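Local coordinates for protein NleG5-1 effector (Enterobacteria phage YYZ-2008, PDB 5VGC) that probably acts as a ubiquitin-protein transferase, an effector with a C-terminal region related to the RING family, and binds calcium ions, at residues Y56-L61 and L90-V95; S162-L167 and P205-F210; E117-I122 and A172-V177; F127-A132 and L147-D152. The protein carries 1 engineered substitution. All blocks are in the same frame, centred on the assembly; numbering follows the deposited sequence.

Interaction 1 of 4, residues Y56-L61 and L90-V95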
loop_
_atom_site.group_PDB
_atom_site.type_symbol
_atom_site.label_atom_id
_atom_site.label_comp_id
_atom_site.label_asym_id
_atom_site.label_seq_id
_atom_site.Cartn_x
_atom_site.Cartn_y
_atom_site.Cartn_z
ATOM N N TYR A 56 18.702 -5.509 8.730
ATOM C CA TYR A 56 18.078 -6.070 9.925
ATOM C C TYR A 56 18.572 -7.477 10.178
ATOM O O TYR A 56 18.888 -8.215 9.243
ATOM C CB TYR A 56 16.558 -6.059 9.812
ATOM C CG TYR A 56 15.981 -4.668 9.716
ATOM C CD1 TYR A 56 15.543 -3.985 10.845
ATOM C CD2 TYR A 56 15.870 -4.041 8.489
ATOM C CE1 TYR A 56 15.013 -2.720 10.745
ATOM C CE2 TYR A 56 15.338 -2.768 8.379
ATOM C CZ TYR A 56 14.915 -2.114 9.508
ATOM O OH TYR A 56 14.387 -0.858 9.385
ATOM N N PHE A 57 18.629 -7.837 11.453
ATOM C CA PHE A 57 19.272 -9.051 11.908
ATOM C C PHE A 57 18.351 -9.789 12.864
ATOM O O PHE A 57 17.555 -9.182 13.584
ATOM C CB PHE A 57 20.612 -8.725 12.579
ATOM C CG PHE A 57 21.533 -7.927 11.711
ATOM C CD1 PHE A 57 22.347 -8.551 10.773
ATOM C CD2 PHE A 57 21.572 -6.550 11.817
ATOM C CE1 PHE A 57 23.196 -7.803 9.964
ATOM C CE2 PHE A 57 22.414 -5.797 11.011
ATOM C CZ PHE A 57 23.230 -6.418 10.084
ATOM N N MET A 58 18.492 -11.109 12.861
ATOM C CA MET A 58 17.566 -12.002 13.526
ATOM C C MET A 58 18.379 -13.038 14.265
ATOM O O MET A 58 19.306 -13.626 13.686
ATOM C CB MET A 58 16.645 -12.629 12.456
ATOM C CG MET A 58 16.010 -13.982 12.732
ATOM S SD MET A 58 14.948 -14.446 11.334
ATOM C CE MET A 58 16.077 -14.507 9.939
ATOM N N GLY A 59 18.033 -13.250 15.532
ATOM C CA GLY A 59 18.803 -14.113 16.412
ATOM C C GLY A 59 18.076 -15.391 16.748
ATOM O O GLY A 59 16.865 -15.367 16.969
ATOM N N SER A 60 18.812 -16.502 16.789
ATOM C CA SER A 60 18.269 -17.785 17.243
ATOM C C SER A 60 19.163 -18.374 18.322
ATOM O O SER A 60 20.374 -18.111 18.347
ATOM C CB SER A 60 18.121 -18.763 16.072
ATOM O OG SER A 60 19.373 -19.048 15.467
ATOM N N LEU A 61 18.554 -19.168 19.204
ATOM C CA LEU A 61 19.246 -19.782 20.332
ATOM C C LEU A 61 19.523 -21.269 20.070
ATOM O O LEU A 61 18.655 -22.115 20.274
ATOM C CB LEU A 61 18.409 -19.605 21.605
ATOM C CG LEU A 61 19.076 -19.932 22.944
ATOM C CD1 LEU A 61 20.164 -18.932 23.290
ATOM C CD2 LEU A 61 18.043 -19.979 24.062
ATOM N N LEU A 90 14.327 -2.118 16.675
ATOM C CA LEU A 90 13.284 -3.123 16.527
ATOM C C LEU A 90 13.805 -4.532 16.763
ATOM O O LEU A 90 14.948 -4.835 16.419
ATOM C CB LEU A 90 12.711 -3.061 15.107
ATOM C CG LEU A 90 12.137 -1.727 14.635
ATOM C CD1 LEU A 90 11.820 -1.803 13.152
ATOM C CD2 LEU A 90 10.900 -1.340 15.443
ATOM N N THR A 91 12.966 -5.390 17.338
ATOM C CA THR A 91 13.187 -6.836 17.255
ATOM C C THR A 91 12.847 -7.369 15.855
ATOM O O THR A 91 12.119 -6.741 15.093
ATOM C CB THR A 91 12.315 -7.612 18.255
ATOM O OG1 THR A 91 10.919 -7.374 18.005
ATOM C CG2 THR A 91 12.667 -7.221 19.675
ATOM N N SER A 92 13.374 -8.537 15.530
ATOM C CA SER A 92 13.078 -9.205 14.261
ATOM C C SER A 92 11.586 -9.496 14.069
ATOM O O SER A 92 11.038 -9.360 12.966
ATOM C CB SER A 92 13.866 -10.508 14.128
ATOM O OG SER A 92 13.617 -11.374 15.205
ATOM N N ARG A 93 10.927 -9.883 15.158
ATOM C CA ARG A 93 9.480 -10.119 15.144
ATOM C C ARG A 93 8.737 -8.853 14.662
ATOM O O ARG A 93 7.872 -8.912 13.755
ATOM C CB ARG A 93 9.039 -10.553 16.536
ATOM C CG ARG A 93 7.800 -11.437 16.606
ATOM C CD ARG A 93 7.229 -11.478 18.017
ATOM N NE ARG A 93 6.893 -10.114 18.434
ATOM C CZ ARG A 93 5.783 -9.443 18.120
ATOM N NH1 ARG A 93 5.645 -8.196 18.570
ATOM N NH2 ARG A 93 4.813 -9.991 17.378
ATOM N N GLU A 94 9.091 -7.708 15.244
ATOM C CA GLU A 94 8.461 -6.430 14.876
ATOM C C GLU A 94 8.709 -6.097 13.418
ATOM O O GLU A 94 7.798 -5.641 12.690
ATOM C CB GLU A 94 8.973 -5.294 15.771
ATOM C CG GLU A 94 8.513 -5.384 17.223
ATOM C CD GLU A 94 9.336 -4.530 18.181
ATOM O OE1 GLU A 94 10.520 -4.255 17.876
ATOM O OE2 GLU A 94 8.801 -4.133 19.249
ATOM N N VAL A 95 9.946 -6.345 12.994
ATOM C CA VAL A 95 10.342 -6.178 11.590
ATOM C C VAL A 95 9.410 -7.018 10.698
ATOM O O VAL A 95 8.780 -6.483 9.766
ATOM C CB VAL A 95 11.824 -6.560 11.379
ATOM C CG1 VAL A 95 12.195 -6.557 9.897
ATOM C CG2 VAL A 95 12.739 -5.620 12.141
#

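Interaction 2 of 4, residues S162-L167 and P205-F210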
loop_
_atom_site.group_PDB
_atom_site.type_symbol
_atom_site.label_atom_id
_atom_site.label_comp_id
_atom_site.label_asym_id
_atom_site.label_seq_id
_atom_site.Cartn_x
_atom_site.Cartn_y
_atom_site.Cartn_z
ATOM N N SER A 162 -15.931 -4.648 -20.138
ATOM C CA SER A 162 -15.969 -5.430 -21.364
ATOM C C SER A 162 -17.412 -5.844 -21.616
ATOM O O SER A 162 -18.160 -6.162 -20.669
ATOM C CB SER A 162 -15.099 -6.669 -21.283
ATOM O OG SER A 162 -15.162 -7.363 -22.511
ATOM N N ASN A 163 -17.801 -5.813 -22.883
ATOM C CA ASN A 163 -19.082 -6.391 -23.292
ATOM C C ASN A 163 -19.035 -7.907 -23.525
ATOM O O ASN A 163 -20.069 -8.513 -23.799
ATOM C CB ASN A 163 -19.609 -5.629 -24.489
ATOM C CG ASN A 163 -20.000 -4.201 -24.137
ATOM O OD1 ASN A 163 -20.548 -3.945 -23.074
ATOM N ND2 ASN A 163 -19.733 -3.280 -25.029
ATOM N N VAL A 164 -17.854 -8.510 -23.389
ATOM C CA VAL A 164 -17.639 -9.929 -23.681
ATOM C C VAL A 164 -17.447 -10.681 -22.361
ATOM O O VAL A 164 -16.695 -10.235 -21.458
ATOM C CB VAL A 164 -16.415 -10.091 -24.610
ATOM C CG1 VAL A 164 -15.851 -11.517 -24.614
ATOM C CG2 VAL A 164 -16.739 -9.619 -26.020
ATOM N N CYS A 165 -18.129 -11.812 -22.246
ATOM C CA CYS A 165 -17.948 -12.673 -21.087
ATOM C C CYS A 165 -17.610 -14.080 -21.481
ATOM O O CYS A 165 -17.812 -14.508 -22.627
ATOM C CB CYS A 165 -19.160 -12.659 -20.161
ATOM S SG CYS A 165 -20.713 -12.600 -20.994
ATOM N N MET A 166 -17.066 -14.791 -20.498
ATOM C CA MET A 166 -16.709 -16.177 -20.681
ATOM C C MET A 166 -17.329 -17.008 -19.600
ATOM O O MET A 166 -17.678 -16.507 -18.520
ATOM C CB MET A 166 -15.202 -16.324 -20.720
ATOM C CG MET A 166 -14.620 -15.684 -21.985
ATOM S SD MET A 166 -13.116 -16.463 -22.582
ATOM C CE MET A 166 -11.922 -16.000 -21.342
ATOM N N LEU A 167 -17.482 -18.280 -19.931
ATOM C CA LEU A 167 -18.080 -19.267 -19.058
ATOM C C LEU A 167 -16.986 -19.860 -18.183
ATOM O O LEU A 167 -16.033 -20.407 -18.705
ATOM C CB LEU A 167 -18.742 -20.376 -19.887
ATOM C CG LEU A 167 -19.392 -21.505 -19.082
ATOM C CD1 LEU A 167 -20.505 -20.935 -18.199
ATOM C CD2 LEU A 167 -19.921 -22.592 -20.015
ATOM N N PRO A 205 -22.513 -15.021 -33.144
ATOM C CA PRO A 205 -21.745 -15.742 -34.176
ATOM C C PRO A 205 -20.657 -14.926 -34.897
ATOM O O PRO A 205 -19.585 -15.470 -35.194
ATOM C CB PRO A 205 -22.811 -16.152 -35.192
ATOM C CG PRO A 205 -24.076 -16.196 -34.425
ATOM C CD PRO A 205 -23.966 -15.146 -33.363
ATOM N N ASP A 206 -20.927 -13.647 -35.178
ATOM C CA ASP A 206 -19.979 -12.809 -35.933
ATOM C C ASP A 206 -18.764 -12.389 -35.105
ATOM O O ASP A 206 -17.655 -12.304 -35.635
ATOM C CB ASP A 206 -20.676 -11.586 -36.561
ATOM C CG ASP A 206 -21.783 -11.974 -37.538
ATOM O OD1 ASP A 206 -21.531 -12.801 -38.448
ATOM O OD2 ASP A 206 -22.906 -11.445 -37.392
ATOM N N ARG A 207 -18.975 -12.137 -33.810
ATOM C CA ARG A 207 -17.879 -11.879 -32.857
ATOM C C ARG A 207 -17.236 -13.147 -32.274
ATOM O O ARG A 207 -16.128 -13.088 -31.781
ATOM C CB ARG A 207 -18.365 -10.965 -31.725
ATOM C CG ARG A 207 -18.774 -9.575 -32.198
ATOM C CD ARG A 207 -19.209 -8.690 -31.071
ATOM N NE ARG A 207 -18.111 -8.395 -30.165
ATOM C CZ ARG A 207 -18.142 -7.469 -29.209
ATOM N NH1 ARG A 207 -19.222 -6.715 -28.994
ATOM N NH2 ARG A 207 -17.070 -7.284 -28.442
ATOM N N GLY A 208 -17.928 -14.278 -32.330
ATOM C CA GLY A 208 -17.396 -15.557 -31.835
ATOM C C GLY A 208 -17.259 -15.644 -30.319
ATOM O O GLY A 208 -16.373 -16.326 -29.796
ATOM N N ASN A 209 -18.151 -14.950 -29.622
ATOM C CA ASN A 209 -18.082 -14.785 -28.185
ATOM C C ASN A 209 -19.473 -14.568 -27.639
ATOM O O ASN A 209 -20.406 -14.182 -28.367
ATOM C CB ASN A 209 -17.186 -13.567 -27.817
ATOM C CG ASN A 209 -15.705 -13.918 -27.727
ATOM O OD1 ASN A 209 -15.333 -14.906 -27.103
ATOM N ND2 ASN A 209 -14.850 -13.100 -28.348
ATOM N N PHE A 210 -19.611 -14.823 -26.340
ATOM C CA PHE A 210 -20.775 -14.401 -25.604
ATOM C C PHE A 210 -20.677 -12.897 -25.392
ATOM O O PHE A 210 -19.696 -12.436 -24.823
ATOM C CB PHE A 210 -20.841 -15.073 -24.257
ATOM C CG PHE A 210 -21.133 -16.539 -24.293
ATOM C CD1 PHE A 210 -22.421 -16.990 -24.473
ATOM C CD2 PHE A 210 -20.126 -17.470 -24.074
ATOM C CE1 PHE A 210 -22.715 -18.353 -24.477
ATOM C CE2 PHE A 210 -20.403 -18.835 -24.066
ATOM C CZ PHE A 210 -21.699 -19.278 -24.271
HETATM O O HOH W 1 -17.009 -15.487 -25.243
#

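Interaction 3 of 4, residues E117-I122 and A172-V177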
loop_
_atom_site.group_PDB
_atom_site.type_symbol
_atom_site.label_atom_id
_atom_site.label_comp_id
_atom_site.label_asym_id
_atom_site.label_seq_id
_atom_site.Cartn_x
_atom_site.Cartn_y
_atom_site.Cartn_z
ATOM N N GLU A 117 -21.272 -10.603 -0.507
ATOM C CA GLU A 117 -21.987 -10.090 -1.671
ATOM C C GLU A 117 -21.532 -10.747 -3.007
ATOM O O GLU A 117 -22.364 -11.200 -3.828
ATOM C CB GLU A 117 -21.856 -8.557 -1.700
ATOM C CG GLU A 117 -22.274 -7.857 -2.994
ATOM C CD GLU A 117 -22.691 -6.405 -2.833
ATOM O OE1 GLU A 117 -22.955 -5.981 -1.687
ATOM O OE2 GLU A 117 -22.763 -5.705 -3.871
ATOM N N LEU A 118 -20.220 -10.817 -3.207
ATOM C CA LEU A 118 -19.651 -11.393 -4.421
ATOM C C LEU A 118 -19.985 -12.903 -4.557
ATOM O O LEU A 118 -20.442 -13.387 -5.636
ATOM C CB LEU A 118 -18.140 -11.154 -4.432
ATOM C CG LEU A 118 -17.310 -11.562 -5.631
ATOM C CD1 LEU A 118 -17.900 -11.014 -6.914
ATOM C CD2 LEU A 118 -15.914 -11.011 -5.419
ATOM N N LEU A 119 -19.760 -13.632 -3.465
ATOM C CA LEU A 119 -20.092 -15.055 -3.420
ATOM C C LEU A 119 -21.592 -15.299 -3.634
ATOM O O LEU A 119 -21.993 -16.206 -4.407
ATOM C CB LEU A 119 -19.636 -15.674 -2.093
ATOM C CG LEU A 119 -18.123 -15.819 -1.913
ATOM C CD1 LEU A 119 -17.816 -16.349 -0.534
ATOM C CD2 LEU A 119 -17.514 -16.753 -2.954
ATOM N N ASP A 120 -22.410 -14.485 -2.971
ATOM C CA ASP A 120 -23.865 -14.537 -3.190
ATOM C C ASP A 120 -24.204 -14.288 -4.653
ATOM O O ASP A 120 -25.036 -15.023 -5.226
ATOM C CB ASP A 120 -24.636 -13.539 -2.287
ATOM C CG ASP A 120 -24.798 -14.040 -0.853
ATOM O OD1 ASP A 120 -24.432 -15.198 -0.552
ATOM O OD2 ASP A 120 -25.299 -13.267 -0.006
ATOM N N LYS A 121 -23.577 -13.281 -5.268
ATOM C CA LYS A 121 -23.866 -13.046 -6.685
ATOM C C LYS A 121 -23.419 -14.209 -7.560
ATOM O O LYS A 121 -24.149 -14.591 -8.500
ATOM C CB LYS A 121 -23.302 -11.745 -7.212
ATOM C CG LYS A 121 -23.774 -11.458 -8.627
ATOM C CD LYS A 121 -23.767 -9.984 -8.936
ATOM C CE LYS A 121 -24.401 -9.734 -10.293
ATOM N NZ LYS A 121 -23.966 -8.381 -10.766
ATOM N N ILE A 122 -22.254 -14.787 -7.272
ATOM C CA ILE A 122 -21.857 -15.991 -8.035
ATOM C C ILE A 122 -22.968 -17.048 -7.899
ATOM O O ILE A 122 -23.543 -17.537 -8.917
ATOM C CB ILE A 122 -20.483 -16.537 -7.591
ATOM C CG1 ILE A 122 -19.390 -15.608 -8.135
ATOM C CG2 ILE A 122 -20.267 -17.967 -8.085
ATOM C CD1 ILE A 122 -18.017 -15.851 -7.554
ATOM N N ALA A 172 -14.293 -22.837 -9.594
ATOM C CA ALA A 172 -13.089 -22.098 -9.967
ATOM C C ALA A 172 -13.262 -20.625 -9.639
ATOM O O ALA A 172 -12.364 -20.008 -9.066
ATOM C CB ALA A 172 -12.780 -22.273 -11.438
ATOM N N LEU A 173 -14.420 -20.066 -9.996
ATOM C CA LEU A 173 -14.676 -18.654 -9.666
ATOM C C LEU A 173 -14.648 -18.395 -8.136
ATOM O O LEU A 173 -14.028 -17.412 -7.644
ATOM C CB LEU A 173 -16.008 -18.190 -10.270
ATOM C CG LEU A 173 -16.036 -16.759 -10.792
ATOM C CD1 LEU A 173 -14.953 -16.559 -11.846
ATOM C CD2 LEU A 173 -17.423 -16.476 -11.349
ATOM N N ILE A 174 -15.309 -19.297 -7.400
ATOM C CA ILE A 174 -15.248 -19.266 -5.940
ATOM C C ILE A 174 -13.789 -19.305 -5.419
ATOM O O ILE A 174 -13.414 -18.523 -4.499
ATOM C CB ILE A 174 -16.108 -20.366 -5.312
ATOM C CG1 ILE A 174 -17.592 -19.992 -5.517
ATOM C CG2 ILE A 174 -15.786 -20.515 -3.802
ATOM C CD1 ILE A 174 -18.581 -21.090 -5.185
ATOM N N HIS A 175 -12.978 -20.185 -6.003
ATOM C CA HIS A 175 -11.556 -20.263 -5.681
ATOM C C HIS A 175 -10.805 -18.971 -6.016
ATOM O O HIS A 175 -9.988 -18.512 -5.211
ATOM C CB HIS A 175 -10.914 -21.442 -6.397
ATOM C CG HIS A 175 -9.452 -21.594 -6.131
ATOM N ND1 HIS A 175 -8.489 -21.227 -7.045
ATOM C CD2 HIS A 175 -8.789 -22.094 -5.062
ATOM C CE1 HIS A 175 -7.292 -21.488 -6.549
ATOM N NE2 HIS A 175 -7.447 -22.018 -5.349
ATOM N N LEU A 176 -11.075 -18.383 -7.179
ATOM C CA LEU A 176 -10.425 -17.118 -7.565
ATOM C C LEU A 176 -10.792 -15.999 -6.598
ATOM O O LEU A 176 -9.894 -15.229 -6.162
ATOM C CB LEU A 176 -10.800 -16.668 -8.978
ATOM C CG LEU A 176 -10.332 -17.527 -10.145
ATOM C CD1 LEU A 176 -10.919 -17.012 -11.454
ATOM C CD2 LEU A 176 -8.836 -17.596 -10.236
ATOM N N VAL A 177 -12.088 -15.907 -6.272
ATOM C CA VAL A 177 -12.545 -14.840 -5.377
ATOM C C VAL A 177 -11.999 -15.049 -3.949
ATOM O O VAL A 177 -11.401 -14.120 -3.360
ATOM C CB VAL A 177 -14.090 -14.714 -5.393
ATOM C CG1 VAL A 177 -14.604 -13.815 -4.265
ATOM C CG2 VAL A 177 -14.541 -14.188 -6.734
#

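Interaction 4 of 4, residues F127-A132 and L147-D152. With CA (calcium ion), chain G; CA (calcium ion), chain F.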
loop_
_atom_site.group_PDB
_atom_site.type_symbol
_atom_site.label_atom_id
_atom_site.label_comp_id
_atom_site.label_asym_id
_atom_site.label_seq_id
_atom_site.Cartn_x
_atom_site.Cartn_y
_atom_site.Cartn_z
ATOM N N PHE A 127 -25.453 -21.356 -13.345
ATOM C CA PHE A 127 -26.501 -22.159 -14.022
ATOM C C PHE A 127 -25.996 -23.562 -14.416
ATOM O O PHE A 127 -24.790 -23.770 -14.650
ATOM C CB PHE A 127 -27.053 -21.411 -15.240
ATOM C CG PHE A 127 -26.032 -21.163 -16.321
ATOM C CD1 PHE A 127 -25.852 -22.077 -17.355
ATOM C CD2 PHE A 127 -25.243 -20.013 -16.310
ATOM C CE1 PHE A 127 -24.902 -21.860 -18.354
ATOM C CE2 PHE A 127 -24.297 -19.786 -17.306
ATOM C CZ PHE A 127 -24.126 -20.712 -18.332
ATOM N N ASN A 128 -26.934 -24.507 -14.483
ATOM C CA ASN A 128 -26.708 -25.853 -15.019
ATOM C C ASN A 128 -26.392 -25.731 -16.520
ATOM O O ASN A 128 -27.277 -25.389 -17.327
ATOM C CB ASN A 128 -27.992 -26.678 -14.765
ATOM C CG ASN A 128 -27.921 -28.114 -15.278
ATOM O OD1 ASN A 128 -27.384 -28.426 -16.338
ATOM N ND2 ASN A 128 -28.495 -28.996 -14.515
ATOM N N VAL A 129 -25.142 -26.022 -16.878
ATOM C CA VAL A 129 -24.719 -25.834 -18.270
ATOM C C VAL A 129 -25.543 -26.686 -19.225
ATOM O O VAL A 129 -26.090 -26.156 -20.229
ATOM C CB VAL A 129 -23.214 -26.092 -18.465
ATOM C CG1 VAL A 129 -22.783 -25.826 -19.913
ATOM C CG2 VAL A 129 -22.423 -25.221 -17.487
ATOM N N GLU A 130 -25.658 -27.979 -18.931
ATOM C CA GLU A 130 -26.320 -28.881 -19.877
ATOM C C GLU A 130 -27.812 -28.552 -20.008
ATOM O O GLU A 130 -28.328 -28.566 -21.113
ATOM C CB GLU A 130 -25.918 -30.369 -19.776
ATOM C CG GLU A 130 -26.188 -31.089 -18.496
ATOM C CD GLU A 130 -25.197 -32.210 -18.159
ATOM O OE1 GLU A 130 -24.036 -32.234 -18.612
ATOM O OE2 GLU A 130 -25.591 -33.108 -17.384
ATOM N N HIS A 131 -28.476 -28.172 -18.926
ATOM C CA HIS A 131 -29.836 -27.602 -19.056
ATOM C C HIS A 131 -29.911 -26.273 -19.836
ATOM O O HIS A 131 -31.002 -25.943 -20.317
ATOM C CB HIS A 131 -30.564 -27.477 -17.715
ATOM C CG HIS A 131 -31.097 -28.781 -17.190
ATOM N ND1 HIS A 131 -31.255 -29.020 -15.843
ATOM C CD2 HIS A 131 -31.493 -29.917 -17.820
ATOM C CE1 HIS A 131 -31.730 -30.241 -15.664
ATOM N NE2 HIS A 131 -31.882 -30.807 -16.849
ATOM N N ALA A 132 -28.812 -25.508 -19.971
ATOM C CA ALA A 132 -28.918 -24.176 -20.592
ATOM C C ALA A 132 -29.011 -24.265 -22.107
ATOM O O ALA A 132 -29.466 -23.317 -22.776
ATOM C CB ALA A 132 -27.758 -23.288 -20.194
ATOM N N LEU A 147 -10.114 -25.889 -17.754
ATOM C CA LEU A 147 -9.944 -26.470 -19.102
ATOM C C LEU A 147 -10.944 -27.626 -19.365
ATOM O O LEU A 147 -10.642 -28.550 -20.103
ATOM C CB LEU A 147 -8.493 -26.909 -19.350
ATOM C CG LEU A 147 -7.379 -25.880 -19.055
ATOM C CD1 LEU A 147 -6.003 -26.527 -19.203
ATOM C CD2 LEU A 147 -7.461 -24.638 -19.935
ATOM N N CYS A 148 -12.129 -27.543 -18.749
ATOM C CA CYS A 148 -13.189 -28.543 -18.881
ATOM C C CYS A 148 -14.511 -27.843 -19.042
ATOM O O CYS A 148 -14.637 -26.687 -18.722
ATOM C CB CYS A 148 -13.273 -29.408 -17.625
ATOM S SG CYS A 148 -11.878 -30.484 -17.388
ATOM N N GLU A 149 -15.505 -28.559 -19.531
ATOM C CA GLU A 149 -16.870 -28.048 -19.500
ATOM C C GLU A 149 -17.378 -28.220 -18.078
ATOM O O GLU A 149 -17.402 -29.338 -17.576
ATOM C CB GLU A 149 -17.778 -28.782 -20.491
ATOM C CG GLU A 149 -19.169 -28.161 -20.582
ATOM C CD GLU A 149 -20.135 -28.999 -21.356
ATOM O OE1 GLU A 149 -19.804 -29.284 -22.515
ATOM O OE2 GLU A 149 -21.220 -29.368 -20.822
ATOM N N PRO A 150 -17.778 -27.120 -17.423
ATOM C CA PRO A 150 -18.311 -27.246 -16.059
ATOM C C PRO A 150 -19.746 -27.738 -16.074
ATOM O O PRO A 150 -20.443 -27.549 -17.065
ATOM C CB PRO A 150 -18.245 -25.810 -15.530
ATOM C CG PRO A 150 -18.417 -24.979 -16.746
ATOM C CD PRO A 150 -17.764 -25.713 -17.877
ATOM N N GLU A 151 -20.176 -28.370 -14.985
ATOM C CA GLU A 151 -21.585 -28.725 -14.795
ATOM C C GLU A 151 -22.400 -27.524 -14.367
ATOM O O GLU A 151 -23.442 -27.194 -14.973
ATOM C CB GLU A 151 -21.701 -29.864 -13.809
ATOM C CG GLU A 151 -20.966 -31.176 -14.194
ATOM C CD GLU A 151 -20.766 -31.476 -15.696
ATOM O OE1 GLU A 151 -19.582 -31.410 -16.143
ATOM O OE2 GLU A 151 -21.763 -31.786 -16.452
ATOM N N ASP A 152 -21.909 -26.855 -13.332
ATOM C CA ASP A 152 -22.413 -25.538 -12.921
ATOM C C ASP A 152 -21.485 -24.462 -13.426
ATOM O O ASP A 152 -20.321 -24.409 -13.031
ATOM C CB ASP A 152 -22.542 -25.476 -11.399
ATOM C CG ASP A 152 -23.497 -26.521 -10.880
ATOM O OD1 ASP A 152 -24.662 -26.514 -11.346
ATOM O OD2 ASP A 152 -23.098 -27.341 -10.027
HETATM CA CA CA G . -21.695 -32.936 -18.676
HETATM CA CA CA F . -24.830 -34.587 -16.012
HETATM O O HOH W 2 -24.419 -29.470 -16.389
HETATM O O HOH W 3 -24.000 -32.519 -14.637
HETATM O O HOH W 4 -26.929 -33.808 -15.345
#

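Interaction 1 of 4, residues Y56-L61 and L90-V95
Tyr56 turns its ring toward the start of helix 92-102, where Val95 lies over one face: CG1 sits above the ring and Val95 CG2 comes within 3.5 Å of Tyr56 CD1. Leu90 CD1 meets the same ring obliquely, 4.1 Å from Tyr56 CE1, while His87 packs with it edge-to-face. The aromatic suits this place because its carbon surface covers two aliphatic side chains while its polar end reaches past them: Tyr56 OH is hydrogen-bonded to Leu110 O of the second subunit, and Leu110 of that subunit also packs on Leu90 and Val95.

In the strand itself, the contact shrinks to small groups. Met58 CB touches Ser92 CB at 3.9 Å, and the thioether end then leads away from the helix. A serine fits here, bringing little bulk against the strand. With chi1 at 56°, its OG stands between the backbone N and the carbonyl carbon and bonds to Glu82, which also receives Gly59 N, so one carboxylate ties both segments.

Thr91 N gives Glu94 OE1 a bond of 2.7 Å, and Glu94 N returns a weak one of 3.3 Å to Thr91 OG1; Glu94 OE1 also has a salt bridge to Arg83. The exchange between Thr91 and Glu94 is a capping box, the classic N-terminal helix cap, and here it begins the helix that packs on edge strand 57-60 of a three-stranded antiparallel sheet.

Interaction 2 of 4, residues S162-L167 and P205-F210
Cys165 N donates to Phe210 O over 3.1 Å, with an N-H...O angle of 164°, and Asn163 continues the pairing of the two strands through backbone bonding with Leu212. On one face Cys165 SG lies 4.1 Å from Phe210 CB, and Cys165 O approaches the edge of the Phe210 ring. Val164 uses its two branches separately: CG1 packs against the amide of Asn209, with Val164 CG1 3.9 Å from Asn209 CG, while CG2 meets the Arg207 guanidinium obliquely. A branched residue can thus cover two polar neighbours at once.

A water fills in where the strands do not bond directly, donating to Cys165 O and to Asn209 OD1 (2.6 Å) and accepting from Phe210 N. Farther out, Ser162 OG accepts from Val164 N in an ST turn that leads into the strand. Gly208, whose positive phi favours glycine, forms a G1 bulge with Asn209 opposite Asp204. Strand 164-169 runs between 152-157 and 209-212, 201-204 flanks the latter, and Leu140 of helix 138-141 packs on Asn209 and Phe210.

Interaction 3 of 4, residues E117-I122 and A172-V177
Leu118 and Val177 meet tip to tip on the buried side of two nearly antiparallel helices, whose local axes approach to 10.6 Å at an angle of 171°. Leu118 CG swings anti to its backbone nitrogen (chi1 -176°), which carries Leu118 CD2 across the interface to 3.3 Å from Val177 CG1. One turn on, Ile122 reaches over with its long branch: Ile122 CD1 lies 3.9 Å from Val177 CG2, and CG1 is equally far from Leu173 CD2, the two side chains crossing at a slant. Branched aliphatic residues suit this seam, since they fill space between the backbones and leave no polar group to satisfy.

The outer side is sparser. Leu119 and Ile174 cross at about a right angle, with Leu119 CD2 4.1 Å from Ile174 CG1, and both remain partly exposed. Glu117, Asp120 and His175 are exposed, and His87 of the second subunit reaches Glu117. Lys121, stretched out, carries NZ to a hydrogen bond with Val192 O.

Inward, the pair rests on the sheet. Val154 of strand 152-157 supports Ile122 and Leu173, Met156 touches Leu173, and Ile195 of strand 195-196 packs against Leu118 and Leu173.

Interaction 4 of 4, residues F127-A132 and L147-D152
Glu130 and Glu151 share a calcium ion beside a short antiparallel bridge, in which Asn128 and Asp152 form a non-hydrogen-bonded pair within the RING-related region. Glu130 is the more versatile ligand. A chi1 of 61° tucks its chain back over its own backbone, and a further bend at chi2 brings the carboxylate round so that Glu130 OE1 binds the shared calcium ion at 2.4 Å and OE2 a second calcium ion at 2.2 Å. Glu151 starts out pointing away from the other segment, but a sharp bend at chi2 (-28°) returns Glu151 OE2 to the shared calcium ion at 2.5 Å. The planes of the two carboxylates are turned 73° against each other, and the metal probably offsets the charge repulsion between Glu130 OE1 and Glu151 OE2.

Behind the ions, Val129 N bonds almost straight to Glu151 O (2.8 Å), and the Val129 methyls lie against Pro150 and Glu149, with Val129 CG2 4.1 Å from Pro150 CG. Glu149 OE1 makes a salt bridge with Arg141. Asparagine suits position 128 as an N-cap, with Asn128 OD1 accepting from His131 N at 2.8 Å. A water on the second calcium ion, 2.6 Å from it, donates a hydrogen bond to Glu151 OE2.

Interaction 1 belongs to the N-terminal part of the chain, with its centre about 39 Å or more from those of the others, and is the one whose touching residues the second subunit covers. Interactions 2, 3 and 4 share the RING-related region. Interaction 3 is the buried one, wholly aliphatic, whereas 2 and 4 are partly buried and mix backbone bonds with polar groups and water; calcium ions distinguish 4. Interactions 2 and 4 meet on one sheet, where Leu167 CD1 lies 3.6 Å from Phe127 CZ and Leu167 also packs on Pro150. Strand 164-169 continues into helix 170-178, and helix 111-125 into strand 127-128, linking interaction 3 to both.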